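Local coordinates for berberine bridge enzyme-like 28 (Arabidopsis thaliana, PDB 5D79), which is a secreted, FAD-dependent oxidoreductase of the berberine bridge enzyme-like family that takes part in adaptation to salt stress, at residues A[498-503]-A[524-529]. Residues are numbered along the deposited sequence; the frame is centred on the assembly and turned at random.
Sequences KYFKNN and QSIPLV
The Y499 ring meets Q524 at its edge: the amide CD lies in the ring plane, the amide itself is turned 77° from the ring, and the two side chains cross at about a right angle. F500 has CB of Y499 against one face, 3.6 Å above the plane and displaced toward the rim, while CD1 of I526 reaches the ring obliquely. Y499 and F500 sit at the C-terminal end of helix 488-500, in the berberine and berberine-like region of this PCMH-type flavoprotein, and face the loop that follows helix 504-514. Y499 OH donates to Q524 OE1 at 2.6 Å. The C=O...OH angle is 117° and the hydroxyl is slightly tilted from the carbonyl plane. The same hydroxyl also hydrogen-bonds D475 N, and Q524 NE2 is bound to the carbonyls of G479 and D475, which fixes the amide's rotation and leaves OE1 turned to the tyrosine. Q524 reaches across with its chain extended beyond CG, and its side chain lies about 9 Å from the bound FAD. A phenylalanine in place of Y499 would probably leave the buried Q524 OE1 and D475 N without this shared partner. Beyond the polar pair, F500 and I526 form an apolar contact, which L507 and V508 of helix 504-514 extend by touching F500 and I526 respectively. With CG1 of I526 anti to its carbonyl carbon (chi1 -60°), the CG1-CD1 arm carries the terminal methyl nearer to F500 than the direction of CB alone would, and CD1 comes 3.6 Å from CE2 of F500 and 3.9 Å from CD2 of the same ring.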
ATOM      1  N   LYS A 498      10.106  -7.584 -11.267  1.00 18.42           N
ATOM      2  CA  LYS A 498       9.199  -8.296 -10.378  1.00 17.27           C
ATOM      3  C   LYS A 498       8.022  -7.389  -9.971  1.00 12.83           C
ATOM      4  O   LYS A 498       6.852  -7.782 -10.002  1.00 11.73           O
ATOM      5  CB  LYS A 498       9.963  -8.800  -9.149  1.00 17.96           C
ATOM      6  CG  LYS A 498      11.133  -9.727  -9.469  1.00 16.19           C
ATOM      7  CD  LYS A 498      11.825 -10.151  -8.181  1.00 24.19           C
ATOM      8  CE  LYS A 498      12.903 -11.204  -8.431  1.00 26.65           C
ATOM      9  NZ  LYS A 498      13.556 -11.615  -7.153  1.00 24.97           N
ATOM     10  N   TYR A 499       8.352  -6.154  -9.622  1.00 13.35           N
ATOM     11  CA  TYR A 499       7.362  -5.155  -9.256  1.00 13.20           C
ATOM     12  C   TYR A 499       6.568  -4.638 -10.452  1.00 16.40           C
ATOM     13  O   TYR A 499       5.368  -4.402 -10.344  1.00 16.03           O
ATOM     14  CB  TYR A 499       8.045  -3.967  -8.594  1.00 13.68           C
ATOM     15  CG  TYR A 499       8.559  -4.145  -7.190  1.00 14.77           C
ATOM     16  CD1 TYR A 499       7.849  -4.868  -6.236  1.00 15.77           C
ATOM     17  CD2 TYR A 499       9.742  -3.524  -6.794  1.00 20.79           C
ATOM     18  CE1 TYR A 499       8.330  -4.990  -4.925  1.00 17.10           C
ATOM     19  CE2 TYR A 499      10.221  -3.636  -5.491  1.00 21.65           C
ATOM     20  CZ  TYR A 499       9.514  -4.364  -4.565  1.00 17.34           C
ATOM     21  OH  TYR A 499      10.011  -4.465  -3.293  1.00 14.60           O
ATOM     22  N   PHE A 500       7.247  -4.432 -11.585  1.00 14.96           N
ATOM     23  CA  PHE A 500       6.663  -3.687 -12.693  1.00 12.74           C
ATOM     24  C   PHE A 500       6.598  -4.418 -14.029  1.00 16.34           C
ATOM     25  O   PHE A 500       6.033  -3.885 -14.987  1.00 13.79           O
ATOM     26  CB  PHE A 500       7.438  -2.393 -12.884  1.00 15.53           C
ATOM     27  CG  PHE A 500       7.442  -1.522 -11.672  1.00 19.02           C
ATOM     28  CD1 PHE A 500       6.264  -0.963 -11.210  1.00 14.66           C
ATOM     29  CD2 PHE A 500       8.615  -1.258 -10.995  1.00 16.30           C
ATOM     30  CE1 PHE A 500       6.252  -0.162 -10.104  1.00 15.91           C
ATOM     31  CE2 PHE A 500       8.605  -0.452  -9.883  1.00 19.44           C
ATOM     32  CZ  PHE A 500       7.417   0.097  -9.437  1.00 17.47           C
ATOM     33  N   LYS A 501       7.179  -5.619 -14.086  1.00 14.54           N
ATOM     34  CA  LYS A 501       7.216  -6.462 -15.292  1.00 17.69           C
ATOM     35  C   LYS A 501       7.619  -5.692 -16.558  1.00 17.07           C
ATOM     36  O   LYS A 501       8.692  -5.099 -16.595  1.00 18.33           O
ATOM     37  CB  LYS A 501       5.871  -7.165 -15.490  1.00 17.62           C
ATOM     38  CG  LYS A 501       5.519  -8.089 -14.325  1.00 18.15           C
ATOM     39  CD  LYS A 501       4.632  -9.240 -14.765  1.00 19.28           C
ATOM     40  CE  LYS A 501       4.737 -10.404 -13.798  1.00 23.28           C
ATOM     41  NZ  LYS A 501       3.508 -11.241 -13.818  1.00 24.29           N
ATOM     42  N   ASN A 502       6.775  -5.689 -17.586  1.00 16.53           N
ATOM     43  CA  ASN A 502       7.143  -5.046 -18.853  1.00 20.04           C
ATOM     44  C   ASN A 502       7.140  -3.521 -18.788  1.00 22.63           C
ATOM     45  O   ASN A 502       7.584  -2.848 -19.718  1.00 23.04           O
ATOM     46  CB  ASN A 502       6.215  -5.517 -19.971  1.00 16.70           C
ATOM     47  CG  ASN A 502       6.262  -7.017 -20.158  1.00 18.69           C
ATOM     48  OD1 ASN A 502       7.334  -7.605 -20.202  1.00 16.54           O
ATOM     49  ND2 ASN A 502       5.097  -7.648 -20.236  1.00 21.20           N
ATOM     50  N   ASN A 503       6.645  -2.980 -17.679  1.00 24.88           N
ATOM     51  CA  ASN A 503       6.603  -1.538 -17.477  1.00 20.57           C
ATOM     52  C   ASN A 503       7.919  -0.973 -16.965  1.00 19.14           C
ATOM     53  O   ASN A 503       8.076   0.245 -16.874  1.00 22.49           O
ATOM     54  CB  ASN A 503       5.491  -1.171 -16.495  1.00 18.49           C
ATOM     55  CG  ASN A 503       4.107  -1.245 -17.111  1.00 17.93           C
ATOM     56  OD1 ASN A 503       3.937  -1.085 -18.331  1.00 17.77           O
ATOM     57  ND2 ASN A 503       3.103  -1.454 -16.267  1.00 12.06           N
ATOM     58  N   GLN A 524      15.784   0.464  -3.417  1.00 20.64           N
ATOM     59  CA  GLN A 524      15.129  -0.267  -4.507  1.00 19.81           C
ATOM     60  C   GLN A 524      14.590   0.655  -5.625  1.00 24.64           C
ATOM     61  O   GLN A 524      13.777   0.237  -6.461  1.00 22.80           O
ATOM     62  CB  GLN A 524      13.980  -1.119  -3.954  1.00 17.31           C
ATOM     63  CG  GLN A 524      14.376  -2.492  -3.446  1.00 18.78           C
ATOM     64  CD  GLN A 524      13.169  -3.376  -3.148  1.00 20.43           C
ATOM     65  OE1 GLN A 524      12.050  -2.883  -2.981  1.00 21.03           O
ATOM     66  NE2 GLN A 524      13.389  -4.690  -3.089  1.00 22.68           N
ATOM     67  N   SER A 525      15.040   1.904  -5.649  1.00 26.91           N
ATOM     68  CA  SER A 525      14.496   2.875  -6.596  1.00 26.00           C
ATOM     69  C   SER A 525      14.794   2.505  -8.062  1.00 22.54           C
ATOM     70  O   SER A 525      15.709   1.720  -8.355  1.00 18.10           O
ATOM     71  CB  SER A 525      15.025   4.282  -6.278  1.00 22.87           C
ATOM     72  OG  SER A 525      16.436   4.332  -6.361  1.00 24.94           O
ATOM     73  N   ILE A 526      13.993   3.064  -8.967  1.00 19.80           N
ATOM     74  CA  ILE A 526      14.156   2.859 -10.399  1.00 18.86           C
ATOM     75  C   ILE A 526      15.478   3.473 -10.834  1.00 21.56           C
ATOM     76  O   ILE A 526      15.753   4.630 -10.498  1.00 20.47           O
ATOM     77  CB  ILE A 526      12.987   3.497 -11.189  1.00 19.94           C
ATOM     78  CG1 ILE A 526      11.638   2.890 -10.772  1.00 18.83           C
ATOM     79  CG2 ILE A 526      13.205   3.387 -12.695  1.00 15.90           C
ATOM     80  CD1 ILE A 526      11.476   1.419 -11.102  1.00 14.30           C
ATOM     81  N   PRO A 527      16.312   2.705 -11.569  1.00 20.12           N
ATOM     82  CA  PRO A 527      17.626   3.203 -11.990  1.00 24.29           C
ATOM     83  C   PRO A 527      17.591   4.053 -13.261  1.00 25.38           C
ATOM     84  O   PRO A 527      16.643   4.009 -14.053  1.00 18.11           O
ATOM     85  CB  PRO A 527      18.410   1.915 -12.238  1.00 21.49           C
ATOM     86  CG  PRO A 527      17.369   0.987 -12.775  1.00 19.96           C
ATOM     87  CD  PRO A 527      16.121   1.297 -11.966  1.00 18.36           C
ATOM     88  N   LEU A 528      18.643   4.837 -13.444  1.00 23.93           N
ATOM     89  CA  LEU A 528      18.844   5.537 -14.696  1.00 23.19           C
ATOM     90  C   LEU A 528      19.260   4.551 -15.782  1.00 24.64           C
ATOM     91  O   LEU A 528      19.840   3.501 -15.503  1.00 22.00           O
ATOM     92  CB  LEU A 528      19.904   6.628 -14.547  1.00 26.92           C
ATOM     93  CG  LEU A 528      19.674   7.858 -13.677  1.00 26.41           C
ATOM     94  CD1 LEU A 528      21.008   8.550 -13.484  1.00 26.79           C
ATOM     95  CD2 LEU A 528      18.684   8.811 -14.303  1.00 24.25           C
ATOM     96  N   VAL A 529      18.980   4.917 -17.023  1.00 27.38           N
ATOM     97  CA  VAL A 529      19.312   4.107 -18.185  1.00 32.45           C
ATOM     98  C   VAL A 529      20.831   4.034 -18.444  1.00 35.52           C
ATOM     99  O   VAL A 529      21.603   4.878 -17.970  1.00 30.36           O
ATOM    100  CB  VAL A 529      18.583   4.661 -19.436  1.00 38.23           C
ATOM    101  CG1 VAL A 529      19.393   5.766 -20.077  1.00 36.65           C
ATOM    102  CG2 VAL A 529      18.263   3.551 -20.432  1.00 40.91           C
TER